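Local coordinates for LPXTG cell wall anchor domain-containing protein (Lactobacillus rhamnosus, PDB 7CBS) that serves as the basal pilin of the sortase-assembled SpaCBA pilus, an atypically adhesive subunit that probably links the pilus to the cell wall, at residues V29-H34 against I168-K173; N64-T69 against T140-N145; V134-E139 against N151-M156. All blocks are in the same frame, centred on the assembly; numbering follows the deposited sequence.

All three contacts are strand pairings of one curled mixed sheet in the N-terminal pilin domain. Interactions 2 and 3 share strand 131-141 and join it to two different neighbours: its middle pairs with 152-155 near the centre of the chain, where valines, leucines and aromatic rings pack, while its end meets 64-69 with threonine hydroxyls and a beta bulge, nearer the surface. Interaction 1 is the parallel pairing and closes a long loop within which the other two are nested; one of its faces is apolar and meets interaction 3 through Val31 and Phe137, and the other carries a histidine-carboxylate bond. Leu33 and Phe68 join interactions 1 and 2.

Interaction 1. Residues V29-H34 against I168-K173; sequences VDVVLH and IDLFPK
The imidazole of His34 has the Phe171 ring over one face, where Phe171 CZ lies over the centre, 3.9 Å above the ring plane, and Asp169 and the carbonyl of Leu170 near its edge. The two rings are inclined by 31°, an oblique aromatic pair with centroids 4.5 Å apart. At the edge, His34 NE2 donates to Asp169 OD1 over 2.7 Å, reaching the anti side of the carboxylate from 20° out of its plane. With CG beside its own backbone N (chi1 -58°), the imidazole lies over the neighbouring strand; a histidine suits this place because it offers both a flat face and an N-H. Between the parallel strands, backbone bonds run from Ile168 N to Asp30 O, Val32 N to Ile168 O, Leu170 N to Val32 O and His34 N to Leu170 O. The face carrying Val31, Leu33, Ile168 and Leu170 is apolar: Val31 CG1 meets Leu170 CD1 at 3.5 Å, and Leu33 packs CD2 against the Pro172 ring. Asp30 turns away to Ser166 of the second subunit and to Asp123 N, close to the bound magnesium. Strand 118-128 pairs with the other edge of 28-34, while Phe137 of strand 131-141 covers Val31, Leu33 and Leu170.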
ATOM      1  N   VAL A  29      -3.130  -1.710  -3.849  1.00 65.98           N
ATOM      2  CA  VAL A  29      -2.700  -0.282  -3.863  1.00 66.44           C
ATOM      3  C   VAL A  29      -3.392   0.443  -2.701  1.00 65.78           C
ATOM      4  O   VAL A  29      -4.462  -0.022  -2.245  1.00 64.77           O
ATOM      5  CB  VAL A  29      -3.004   0.381  -5.222  1.00 64.74           C
ATOM      6  CG1 VAL A  29      -4.462   0.785  -5.354  1.00 62.87           C
ATOM      7  CG2 VAL A  29      -2.093   1.570  -5.488  1.00 66.24           C
ATOM      8  N   ASP A  30      -2.791   1.537  -2.233  1.00 65.07           N
ATOM      9  CA  ASP A  30      -3.377   2.452  -1.219  1.00 65.21           C
ATOM     10  C   ASP A  30      -3.996   3.639  -1.951  1.00 61.72           C
ATOM     11  O   ASP A  30      -3.355   4.158  -2.878  1.00 63.33           O
ATOM     12  CB  ASP A  30      -2.323   2.910  -0.206  1.00 67.88           C
ATOM     13  CG  ASP A  30      -1.712   1.760   0.575  1.00 70.44           C
ATOM     14  OD1 ASP A  30      -2.340   0.688   0.608  1.00 71.31           O
ATOM     15  OD2 ASP A  30      -0.613   1.941   1.141  1.00 77.92           O
ATOM     16  N   VAL A  31      -5.212   4.027  -1.560  1.00 61.31           N
ATOM     17  CA  VAL A  31      -5.930   5.219  -2.102  1.00 61.13           C
ATOM     18  C   VAL A  31      -6.204   6.172  -0.939  1.00 61.62           C
ATOM     19  O   VAL A  31      -6.917   5.768   0.003  1.00 63.60           O
ATOM     20  CB  VAL A  31      -7.238   4.837  -2.820  1.00 60.25           C
ATOM     21  CG1 VAL A  31      -8.050   6.072  -3.181  1.00 60.78           C
ATOM     22  CG2 VAL A  31      -6.977   3.976  -4.046  1.00 60.20           C
ATOM     23  N   VAL A  32      -5.644   7.381  -1.012  1.00 60.33           N
ATOM     24  CA  VAL A  32      -5.915   8.496  -0.060  1.00 59.70           C
ATOM     25  C   VAL A  32      -6.742   9.547  -0.808  1.00 58.49           C
ATOM     26  O   VAL A  32      -6.249  10.079  -1.820  1.00 59.17           O
ATOM     27  CB  VAL A  32      -4.606   9.074   0.510  1.00 61.93           C
ATOM     28  CG1 VAL A  32      -4.858   9.973   1.714  1.00 62.23           C
ATOM     29  CG2 VAL A  32      -3.630   7.967   0.877  1.00 62.75           C
ATOM     30  N   LEU A  33      -7.982   9.774  -0.365  1.00 57.72           N
ATOM     31  CA  LEU A  33      -8.857  10.877  -0.845  1.00 58.38           C
ATOM     32  C   LEU A  33      -8.602  12.112   0.021  1.00 59.91           C
ATOM     33  O   LEU A  33      -8.653  11.970   1.256  1.00 61.46           O
ATOM     34  CB  LEU A  33     -10.321  10.443  -0.768  1.00 57.39           C
ATOM     35  CG  LEU A  33     -11.255  11.262  -1.652  1.00 57.60           C
ATOM     36  CD1 LEU A  33     -12.483  10.452  -2.040  1.00 57.31           C
ATOM     37  CD2 LEU A  33     -11.639  12.565  -0.969  1.00 59.47           C
ATOM     38  N   HIS A  34      -8.358  13.267  -0.607  1.00 61.15           N
ATOM     39  CA  HIS A  34      -8.118  14.575   0.060  1.00 63.15           C
ATOM     40  C   HIS A  34      -9.353  15.471  -0.099  1.00 64.60           C
ATOM     41  O   HIS A  34      -9.637  15.888  -1.238  1.00 65.34           O
ATOM     42  CB  HIS A  34      -6.873  15.259  -0.516  1.00 64.24           C
ATOM     43  CG  HIS A  34      -5.619  14.461  -0.403  1.00 64.41           C
ATOM     44  ND1 HIS A  34      -4.530  14.894   0.332  1.00 66.73           N
ATOM     45  CD2 HIS A  34      -5.253  13.289  -0.969  1.00 62.53           C
ATOM     46  CE1 HIS A  34      -3.554  14.014   0.228  1.00 66.46           C
ATOM     47  NE2 HIS A  34      -3.977  13.014  -0.558  1.00 64.79           N
ATOM     48  N   ILE A 168      -2.354   6.092  -4.664  1.00 58.79           N
ATOM     49  CA  ILE A 168      -3.121   7.016  -5.551  1.00 57.70           C
ATOM     50  C   ILE A 168      -3.690   8.140  -4.683  1.00 57.60           C
ATOM     51  O   ILE A 168      -4.409   7.819  -3.720  1.00 58.00           O
ATOM     52  CB  ILE A 168      -4.244   6.277  -6.312  1.00 54.98           C
ATOM     53  CG1 ILE A 168      -3.699   5.161  -7.204  1.00 55.35           C
ATOM     54  CG2 ILE A 168      -5.089   7.262  -7.109  1.00 54.01           C
ATOM     55  CD1 ILE A 168      -4.740   4.169  -7.643  1.00 54.11           C
ATOM     56  N   ASP A 169      -3.404   9.397  -5.034  1.00 59.30           N
ATOM     57  CA  ASP A 169      -3.875  10.607  -4.310  1.00 61.33           C
ATOM     58  C   ASP A 169      -5.008  11.261  -5.104  1.00 62.25           C
ATOM     59  O   ASP A 169      -4.721  11.841  -6.166  1.00 63.80           O
ATOM     60  CB  ASP A 169      -2.718  11.575  -4.055  1.00 63.50           C
ATOM     61  CG  ASP A 169      -1.822  11.131  -2.915  1.00 64.01           C
ATOM     62  OD1 ASP A 169      -2.254  11.266  -1.758  1.00 64.86           O
ATOM     63  OD2 ASP A 169      -0.717  10.631  -3.200  1.00 64.18           O
ATOM     64  N   LEU A 170      -6.239  11.176  -4.590  1.00 63.59           N
ATOM     65  CA  LEU A 170      -7.472  11.698  -5.240  1.00 64.12           C
ATOM     66  C   LEU A 170      -7.864  13.038  -4.609  1.00 66.23           C
ATOM     67  O   LEU A 170      -7.822  13.136  -3.368  1.00 67.21           O
ATOM     68  CB  LEU A 170      -8.596  10.668  -5.086  1.00 62.79           C
ATOM     69  CG  LEU A 170      -8.379   9.340  -5.805  1.00 63.19           C
ATOM     70  CD1 LEU A 170      -9.450   8.341  -5.395  1.00 62.58           C
ATOM     71  CD2 LEU A 170      -8.359   9.533  -7.320  1.00 62.44           C
ATOM     72  N   PHE A 171      -8.231  14.014  -5.448  1.00 68.38           N
ATOM     73  CA  PHE A 171      -8.668  15.382  -5.059  1.00 71.74           C
ATOM     74  C   PHE A 171     -10.033  15.672  -5.680  1.00 73.86           C
ATOM     75  O   PHE A 171     -10.117  16.391  -6.674  1.00 78.39           O
ATOM     76  CB  PHE A 171      -7.618  16.410  -5.492  1.00 73.79           C
ATOM     77  CG  PHE A 171      -6.285  16.279  -4.801  1.00 73.69           C
ATOM     78  CD1 PHE A 171      -6.080  16.829  -3.546  1.00 75.07           C
ATOM     79  CD2 PHE A 171      -5.231  15.607  -5.406  1.00 73.18           C
ATOM     80  CE1 PHE A 171      -4.855  16.707  -2.909  1.00 75.88           C
ATOM     81  CE2 PHE A 171      -4.005  15.490  -4.770  1.00 73.16           C
ATOM     82  CZ  PHE A 171      -3.816  16.046  -3.528  1.00 75.24           C
ATOM     83  N   PRO A 172     -11.139  15.121  -5.130  1.00 73.99           N
ATOM     84  CA  PRO A 172     -12.472  15.320  -5.710  1.00 75.48           C
ATOM     85  C   PRO A 172     -12.930  16.785  -5.696  1.00 79.36           C
ATOM     86  O   PRO A 172     -12.673  17.461  -4.722  1.00 81.16           O
ATOM     87  CB  PRO A 172     -13.399  14.456  -4.838  1.00 73.70           C
ATOM     88  CG  PRO A 172     -12.632  14.272  -3.539  1.00 73.36           C
ATOM     89  CD  PRO A 172     -11.169  14.274  -3.929  1.00 73.09           C
ATOM     90  N   LYS A 173     -13.599  17.220  -6.771  1.00 82.31           N
ATOM     91  CA  LYS A 173     -14.164  18.588  -6.938  1.00 86.09           C
ATOM     92  C   LYS A 173     -15.522  18.659  -6.228  1.00 86.75           C
ATOM     93  O   LYS A 173     -15.846  17.724  -5.471  1.00 85.98           O
ATOM     94  CB  LYS A 173     -14.286  18.923  -8.429  1.00 88.50           C
TER

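Interaction 2. Residues N64-T69 against T140-N145; sequences NGVTFT and TAAPKN
A classic beta bulge marks the end of the antiparallel pairing between strands 67-72 and 131-141: Thr140 and Ala141 both face Thr67. The carbonyl oxygen of Thr67 is the focus of the bulge. It accepts a hydrogen bond from Thr140 N at 2.9 Å and a weak one from Ala141 N at 3.4 Å, so two successive amides of one strand converge on a single oxygen. In return Thr67 N donates to Ala141 O over 2.8 Å, completing the hydrogen-bonded pair, although the donor is tilted 31° from the carbonyl plane. The psi of Thr140, -9°, swings the following amide, Ala141 N, toward the oxygen that Thr140 N already binds.

Threonine suits this end of a strand pair, since its branched side chain favours extended backbone and its hydroxyl can bond across strands. Thr67 CB lies 3.7 Å from Ala141 CB, a methyl small enough to sit this close; Thr67 CG2 is turned to Thr140 OG1, the two side chains crossing at about a right angle. Past the bulge, the loop leading into 67-72 and the one leaving 131-141 run alongside each other. Val66 CG1 makes an apolar touch with Ala142 CB at 4.1 Å, whereas Pro143 CD lies against the carbonyl oxygen of Gly65, 3.3 Å from Gly65 O.

Strand 107-112 flanks the other side of 67-72, and Gln110 NE2 donates a hydrogen bond to Thr69 OG1. That same hydroxyl is paired across the contact: with Thr140 OG1 placed between its own backbone N and carbonyl carbon (chi1 53°), Thr69 OG1 and Thr140 OG1 share a hydrogen bond of 2.8 Å.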
ATOM      1  N   ASN A  64     -11.744  17.670   7.977  1.00 71.64           N
ATOM      2  CA  ASN A  64     -11.708  16.398   8.744  1.00 70.50           C
ATOM      3  C   ASN A  64     -13.112  16.098   9.279  1.00 70.37           C
ATOM      4  O   ASN A  64     -13.859  17.056   9.541  1.00 71.45           O
ATOM      5  CB  ASN A  64     -10.674  16.457   9.872  1.00 73.22           C
ATOM      6  CG  ASN A  64      -9.265  16.667   9.357  1.00 73.41           C
ATOM      7  OD1 ASN A  64      -8.890  16.122   8.319  1.00 72.26           O
ATOM      8  ND2 ASN A  64      -8.479  17.460  10.065  1.00 75.75           N
ATOM      9  N   GLY A  65     -13.447  14.811   9.419  1.00 69.61           N
ATOM     10  CA  GLY A  65     -14.748  14.335   9.933  1.00 70.71           C
ATOM     11  C   GLY A  65     -15.755  14.069   8.823  1.00 68.75           C
ATOM     12  O   GLY A  65     -16.955  14.005   9.138  1.00 70.11           O
ATOM     13  N   VAL A  66     -15.295  13.933   7.575  1.00 66.80           N
ATOM     14  CA  VAL A  66     -16.141  13.686   6.365  1.00 66.05           C
ATOM     15  C   VAL A  66     -16.002  12.211   5.969  1.00 64.54           C
ATOM     16  O   VAL A  66     -14.862  11.791   5.669  1.00 63.00           O
ATOM     17  CB  VAL A  66     -15.756  14.619   5.200  1.00 64.85           C
ATOM     18  CG1 VAL A  66     -16.696  14.463   4.015  1.00 64.78           C
ATOM     19  CG2 VAL A  66     -15.696  16.075   5.641  1.00 67.61           C
ATOM     20  N   THR A  67     -17.117  11.470   5.960  1.00 65.58           N
ATOM     21  CA  THR A  67     -17.167  10.006   5.709  1.00 64.28           C
ATOM     22  C   THR A  67     -17.229   9.744   4.201  1.00 63.73           C
ATOM     23  O   THR A  67     -18.260  10.080   3.577  1.00 64.02           O
ATOM     24  CB  THR A  67     -18.361   9.347   6.412  1.00 66.98           C
ATOM     25  OG1 THR A  67     -18.342   9.712   7.792  1.00 70.76           O
ATOM     26  CG2 THR A  67     -18.352   7.837   6.298  1.00 67.27           C
ATOM     27  N   PHE A  68     -16.156   9.174   3.646  1.00 61.64           N
ATOM     28  CA  PHE A  68     -16.096   8.614   2.276  1.00 58.81           C
ATOM     29  C   PHE A  68     -16.247   7.093   2.367  1.00 59.83           C
ATOM     30  O   PHE A  68     -15.628   6.480   3.256  1.00 59.06           O
ATOM     31  CB  PHE A  68     -14.803   9.033   1.572  1.00 57.28           C
ATOM     32  CG  PHE A  68     -14.816  10.454   1.066  1.00 57.58           C
ATOM     33  CD1 PHE A  68     -14.483  11.509   1.903  1.00 58.97           C
ATOM     34  CD2 PHE A  68     -15.184  10.741  -0.241  1.00 56.19           C
ATOM     35  CE1 PHE A  68     -14.508  12.816   1.439  1.00 60.09           C
ATOM     36  CE2 PHE A  68     -15.197  12.047  -0.703  1.00 57.83           C
ATOM     37  CZ  PHE A  68     -14.853  13.082   0.135  1.00 58.89           C
ATOM     38  N   THR A  69     -17.063   6.524   1.475  1.00 59.61           N
ATOM     39  CA  THR A  69     -17.344   5.072   1.340  1.00 60.54           C
ATOM     40  C   THR A  69     -16.841   4.624  -0.036  1.00 59.25           C
ATOM     41  O   THR A  69     -17.135   5.330  -1.022  1.00 58.77           O
ATOM     42  CB  THR A  69     -18.840   4.795   1.546  1.00 63.11           C
ATOM     43  OG1 THR A  69     -19.239   5.392   2.781  1.00 65.24           O
ATOM     44  CG2 THR A  69     -19.191   3.320   1.557  1.00 63.99           C
ATOM     45  N   THR A 140     -20.649  10.017   1.971  1.00 79.63           N
ATOM     46  CA  THR A 140     -21.922   9.459   2.508  1.00 83.23           C
ATOM     47  C   THR A 140     -22.315  10.152   3.818  1.00 84.75           C
ATOM     48  O   THR A 140     -23.428   9.877   4.299  1.00 89.27           O
ATOM     49  CB  THR A 140     -21.813   7.940   2.695  1.00 84.03           C
ATOM     50  OG1 THR A 140     -20.648   7.687   3.479  1.00 85.32           O
ATOM     51  CG2 THR A 140     -21.729   7.191   1.381  1.00 82.29           C
ATOM     52  N   ALA A 141     -21.442  10.981   4.394  1.00 82.97           N
ATOM     53  CA  ALA A 141     -21.717  11.758   5.626  1.00 83.85           C
ATOM     54  C   ALA A 141     -20.715  12.910   5.753  1.00 81.83           C
ATOM     55  O   ALA A 141     -19.532  12.715   5.411  1.00 79.16           O
ATOM     56  CB  ALA A 141     -21.676  10.858   6.837  1.00 84.71           C
ATOM     57  N   ALA A 142     -21.190  14.059   6.234  1.00 83.01           N
ATOM     58  CA  ALA A 142     -20.399  15.291   6.450  1.00 82.72           C
ATOM     59  C   ALA A 142     -21.064  16.130   7.534  1.00 85.93           C
ATOM     60  O   ALA A 142     -22.289  16.127   7.651  1.00 88.81           O
ATOM     61  CB  ALA A 142     -20.288  16.063   5.159  1.00 81.97           C
ATOM     62  N   PRO A 143     -20.280  16.851   8.370  1.00 85.94           N
ATOM     63  CA  PRO A 143     -20.830  17.913   9.213  1.00 89.01           C
ATOM     64  C   PRO A 143     -21.686  18.876   8.377  1.00 89.94           C
ATOM     65  O   PRO A 143     -21.497  18.937   7.174  1.00 89.25           O
ATOM     66  CB  PRO A 143     -19.581  18.617   9.770  1.00 89.18           C
ATOM     67  CG  PRO A 143     -18.513  17.539   9.765  1.00 86.30           C
ATOM     68  CD  PRO A 143     -18.837  16.657   8.575  1.00 83.68           C
ATOM     69  N   LYS A 144     -22.599  19.608   9.020  1.00 92.80           N
ATOM     70  CA  LYS A 144     -23.441  20.642   8.359  1.00 94.52           C
ATOM     71  C   LYS A 144     -22.545  21.802   7.905  1.00 94.18           C
ATOM     72  O   LYS A 144     -21.525  22.074   8.576  1.00 94.10           O
ATOM     73  CB  LYS A 144     -24.559  21.115   9.288  1.00 98.74           C
ATOM     74  CG  LYS A 144     -25.557  20.027   9.665  1.00 99.33           C
ATOM     75  CD  LYS A 144     -26.652  20.499  10.586  1.00104.22           C
ATOM     76  CE  LYS A 144     -27.684  21.366   9.896  1.00107.72           C
ATOM     77  NZ  LYS A 144     -28.965  21.404  10.645  1.00112.46           N
ATOM     78  N   ASN A 145     -22.903  22.421   6.777  1.00 94.74           N
ATOM     79  CA  ASN A 145     -22.217  23.599   6.173  1.00 95.80           C
ATOM     80  C   ASN A 145     -20.933  23.168   5.447  1.00 91.99           C
ATOM     81  O   ASN A 145     -20.222  24.063   4.955  1.00 92.84           O
ATOM     82  CB  ASN A 145     -21.914  24.684   7.210  1.00 98.96           C
ATOM     83  CG  ASN A 145     -23.106  25.028   8.080  1.00102.74           C
ATOM     84  OD1 ASN A 145     -24.244  24.698   7.749  1.00103.90           O
ATOM     85  ND2 ASN A 145     -22.855  25.688   9.198  1.00105.39           N
TER

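Interaction 3. Residues V134-E139 against N151-M156; sequences VYLFKE and NLVVVM
Tyr135 and Val154 face each other in a hydrogen-bonded antiparallel pair, Val154 N reaching Tyr135 O at 2.7 Å while Tyr135 N returns a bond to Val154 O. Phe137 and Leu152 repeat the pattern, making four backbone bonds between the two segments of this beta hairpin. On the face carrying Tyr135 and Phe137, the rings are met at their edges by aliphatic groups: Val154 CG2 touches the Phe137 ring edge at CE2 (3.8 Å). Met156, bent at chi2 and chi3, swings its flexible tail back so that CE comes in the plane of the Tyr135 ring, 3.7 Å from CD2. The opposite face is purely aliphatic at its middle, Val134 CG1 meeting Val153 CG1 at 3.5 Å and Leu136 CD1 lying against Val153 CG2. Beta-branched valines suit this extended, closely packed strand. Toward the end of the pairing, Asn151 OD1 rests beside the aliphatic part of Lys138, 3.5 Å from CG.

Further out, Tyr135 OH bonds to Pro125 O, fixing the ring's far end, and Asn151 ND2 bonds to Ser96 O. Phe137 meets Phe121 edge-to-face, whereas Val134, Val153 and Val155 are covered by Phe77 of helix 74-84; strand 67-72 pairs along the other edge of 131-141.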
ATOM      1  N   VAL A 134     -12.208  -1.808 -10.284  1.00 46.83           N
ATOM      2  CA  VAL A 134     -12.772  -0.436 -10.455  1.00 46.11           C
ATOM      3  C   VAL A 134     -13.569  -0.105  -9.195  1.00 47.84           C
ATOM      4  O   VAL A 134     -14.392  -0.950  -8.782  1.00 46.84           O
ATOM      5  CB  VAL A 134     -13.638  -0.314 -11.723  1.00 46.41           C
ATOM      6  CG1 VAL A 134     -14.177   1.102 -11.904  1.00 45.99           C
ATOM      7  CG2 VAL A 134     -12.875  -0.752 -12.969  1.00 45.68           C
ATOM      8  N   TYR A 135     -13.307   1.067  -8.607  1.00 50.52           N
ATOM      9  CA  TYR A 135     -13.845   1.499  -7.292  1.00 52.83           C
ATOM     10  C   TYR A 135     -14.609   2.815  -7.465  1.00 54.15           C
ATOM     11  O   TYR A 135     -14.147   3.680  -8.239  1.00 56.80           O
ATOM     12  CB  TYR A 135     -12.708   1.597  -6.272  1.00 54.46           C
ATOM     13  CG  TYR A 135     -12.018   0.281  -6.012  1.00 55.78           C
ATOM     14  CD1 TYR A 135     -12.630  -0.706  -5.257  1.00 59.10           C
ATOM     15  CD2 TYR A 135     -10.769   0.005  -6.543  1.00 55.37           C
ATOM     16  CE1 TYR A 135     -12.030  -1.936  -5.045  1.00 60.04           C
ATOM     17  CE2 TYR A 135     -10.148  -1.215  -6.335  1.00 57.15           C
ATOM     18  CZ  TYR A 135     -10.779  -2.187  -5.581  1.00 60.15           C
ATOM     19  OH  TYR A 135     -10.178  -3.388  -5.354  1.00 66.59           O
ATOM     20  N   LEU A 136     -15.765   2.920  -6.801  1.00 54.52           N
ATOM     21  CA  LEU A 136     -16.594   4.149  -6.683  1.00 54.94           C
ATOM     22  C   LEU A 136     -16.373   4.751  -5.291  1.00 56.14           C
ATOM     23  O   LEU A 136     -16.537   4.015  -4.303  1.00 54.98           O
ATOM     24  CB  LEU A 136     -18.067   3.778  -6.892  1.00 55.83           C
ATOM     25  CG  LEU A 136     -19.084   4.852  -6.512  1.00 57.40           C
ATOM     26  CD1 LEU A 136     -18.886   6.103  -7.350  1.00 56.59           C
ATOM     27  CD2 LEU A 136     -20.498   4.316  -6.658  1.00 60.21           C
ATOM     28  N   PHE A 137     -16.024   6.039  -5.226  1.00 57.96           N
ATOM     29  CA  PHE A 137     -15.731   6.782  -3.973  1.00 59.11           C
ATOM     30  C   PHE A 137     -16.797   7.866  -3.770  1.00 61.10           C
ATOM     31  O   PHE A 137     -16.764   8.870  -4.505  1.00 63.43           O
ATOM     32  CB  PHE A 137     -14.320   7.374  -4.028  1.00 58.65           C
ATOM     33  CG  PHE A 137     -13.210   6.359  -3.924  1.00 58.68           C
ATOM     34  CD1 PHE A 137     -12.806   5.878  -2.688  1.00 60.08           C
ATOM     35  CD2 PHE A 137     -12.562   5.891  -5.054  1.00 57.75           C
ATOM     36  CE1 PHE A 137     -11.781   4.948  -2.590  1.00 60.47           C
ATOM     37  CE2 PHE A 137     -11.542   4.956  -4.955  1.00 56.52           C
ATOM     38  CZ  PHE A 137     -11.154   4.486  -3.724  1.00 59.07           C
ATOM     39  N   LYS A 138     -17.701   7.663  -2.806  1.00 62.09           N
ATOM     40  CA  LYS A 138     -18.820   8.587  -2.475  1.00 64.43           C
ATOM     41  C   LYS A 138     -18.598   9.203  -1.089  1.00 66.92           C
ATOM     42  O   LYS A 138     -18.069   8.499  -0.211  1.00 65.87           O
ATOM     43  CB  LYS A 138     -20.164   7.850  -2.471  1.00 65.85           C
ATOM     44  CG  LYS A 138     -20.526   7.121  -3.757  1.00 65.66           C
ATOM     45  CD  LYS A 138     -21.851   6.384  -3.657  1.00 68.23           C
ATOM     46  CE  LYS A 138     -23.041   7.282  -3.398  1.00 70.81           C
ATOM     47  NZ  LYS A 138     -24.305   6.506  -3.385  1.00 72.76           N
ATOM     48  N   GLU A 139     -18.997  10.467  -0.924  1.00 69.85           N
ATOM     49  CA  GLU A 139     -19.145  11.147   0.390  1.00 72.74           C
ATOM     50  C   GLU A 139     -20.551  10.835   0.917  1.00 77.13           C
ATOM     51  O   GLU A 139     -21.521  11.349   0.329  1.00 80.35           O
ATOM     52  CB  GLU A 139     -18.925  12.656   0.246  1.00 72.93           C
ATOM     53  CG  GLU A 139     -19.120  13.424   1.543  1.00 74.88           C
ATOM     54  CD  GLU A 139     -19.009  14.935   1.406  1.00 76.57           C
ATOM     55  OE1 GLU A 139     -18.050  15.405   0.767  1.00 76.16           O
ATOM     56  OE2 GLU A 139     -19.889  15.641   1.940  1.00 77.63           O
ATOM     57  N   ASN A 151     -18.832  12.138  -6.751  1.00 68.57           N
ATOM     58  CA  ASN A 151     -18.458  10.699  -6.729  1.00 65.36           C
ATOM     59  C   ASN A 151     -17.321  10.491  -7.736  1.00 62.90           C
ATOM     60  O   ASN A 151     -17.323  11.177  -8.772  1.00 64.22           O
ATOM     61  CB  ASN A 151     -19.646   9.786  -7.042  1.00 66.94           C
ATOM     62  CG  ASN A 151     -20.902  10.128  -6.267  1.00 69.15           C
ATOM     63  OD1 ASN A 151     -20.855  10.329  -5.059  1.00 68.46           O
ATOM     64  ND2 ASN A 151     -22.036  10.174  -6.950  1.00 71.30           N
ATOM     65  N   LEU A 152     -16.381   9.591  -7.439  1.00 59.25           N
ATOM     66  CA  LEU A 152     -15.201   9.286  -8.293  1.00 57.13           C
ATOM     67  C   LEU A 152     -15.161   7.785  -8.573  1.00 55.37           C
ATOM     68  O   LEU A 152     -15.162   7.000  -7.603  1.00 56.55           O
ATOM     69  CB  LEU A 152     -13.916   9.723  -7.580  1.00 57.14           C
ATOM     70  CG  LEU A 152     -13.623  11.220  -7.543  1.00 58.60           C
ATOM     71  CD1 LEU A 152     -12.433  11.482  -6.630  1.00 58.10           C
ATOM     72  CD2 LEU A 152     -13.361  11.776  -8.939  1.00 59.65           C
ATOM     73  N   VAL A 153     -15.155   7.410  -9.854  1.00 54.54           N
ATOM     74  CA  VAL A 153     -14.960   6.009 -10.325  1.00 52.50           C
ATOM     75  C   VAL A 153     -13.515   5.880 -10.808  1.00 50.99           C
ATOM     76  O   VAL A 153     -13.170   6.530 -11.810  1.00 51.28           O
ATOM     77  CB  VAL A 153     -15.972   5.634 -11.425  1.00 53.45           C
ATOM     78  CG1 VAL A 153     -15.633   4.292 -12.049  1.00 52.22           C
ATOM     79  CG2 VAL A 153     -17.404   5.633 -10.898  1.00 55.13           C
ATOM     80  N   VAL A 154     -12.711   5.082 -10.106  1.00 50.11           N
ATOM     81  CA  VAL A 154     -11.250   4.912 -10.355  1.00 50.07           C
ATOM     82  C   VAL A 154     -11.020   3.517 -10.940  1.00 49.81           C
ATOM     83  O   VAL A 154     -11.488   2.532 -10.322  1.00 50.57           O
ATOM     84  CB  VAL A 154     -10.432   5.116  -9.066  1.00 50.88           C
ATOM     85  CG1 VAL A 154      -8.933   5.041  -9.328  1.00 52.27           C
ATOM     86  CG2 VAL A 154     -10.804   6.415  -8.373  1.00 51.20           C
ATOM     87  N   VAL A 155     -10.320   3.448 -12.073  1.00 48.30           N
ATOM     88  CA  VAL A 155      -9.957   2.183 -12.769  1.00 49.18           C
ATOM     89  C   VAL A 155      -8.502   1.846 -12.432  1.00 50.08           C
ATOM     90  O   VAL A 155      -7.639   2.737 -12.552  1.00 52.01           O
ATOM     91  CB  VAL A 155     -10.178   2.310 -14.289  1.00 49.82           C
ATOM     92  CG1 VAL A 155      -9.871   1.006 -15.007  1.00 50.65           C
ATOM     93  CG2 VAL A 155     -11.595   2.786 -14.613  1.00 49.23           C
ATOM     94  N   MET A 156      -8.246   0.607 -12.015  1.00 50.73           N
ATOM     95  CA  MET A 156      -6.881   0.097 -11.732  1.00 51.98           C
ATOM     96  C   MET A 156      -6.206  -0.234 -13.065  1.00 53.35           C
ATOM     97  O   MET A 156      -6.132  -1.423 -13.427  1.00 54.23           O
ATOM     98  CB  MET A 156      -6.935  -1.121 -10.803  1.00 52.50           C
ATOM     99  CG  MET A 156      -7.525  -0.796  -9.438  1.00 52.46           C
ATOM    100  SD  MET A 156      -6.535   0.417  -8.517  1.00 53.85           S
ATOM    101  CE  MET A 156      -7.800   1.593  -8.020  1.00 51.14           C
TER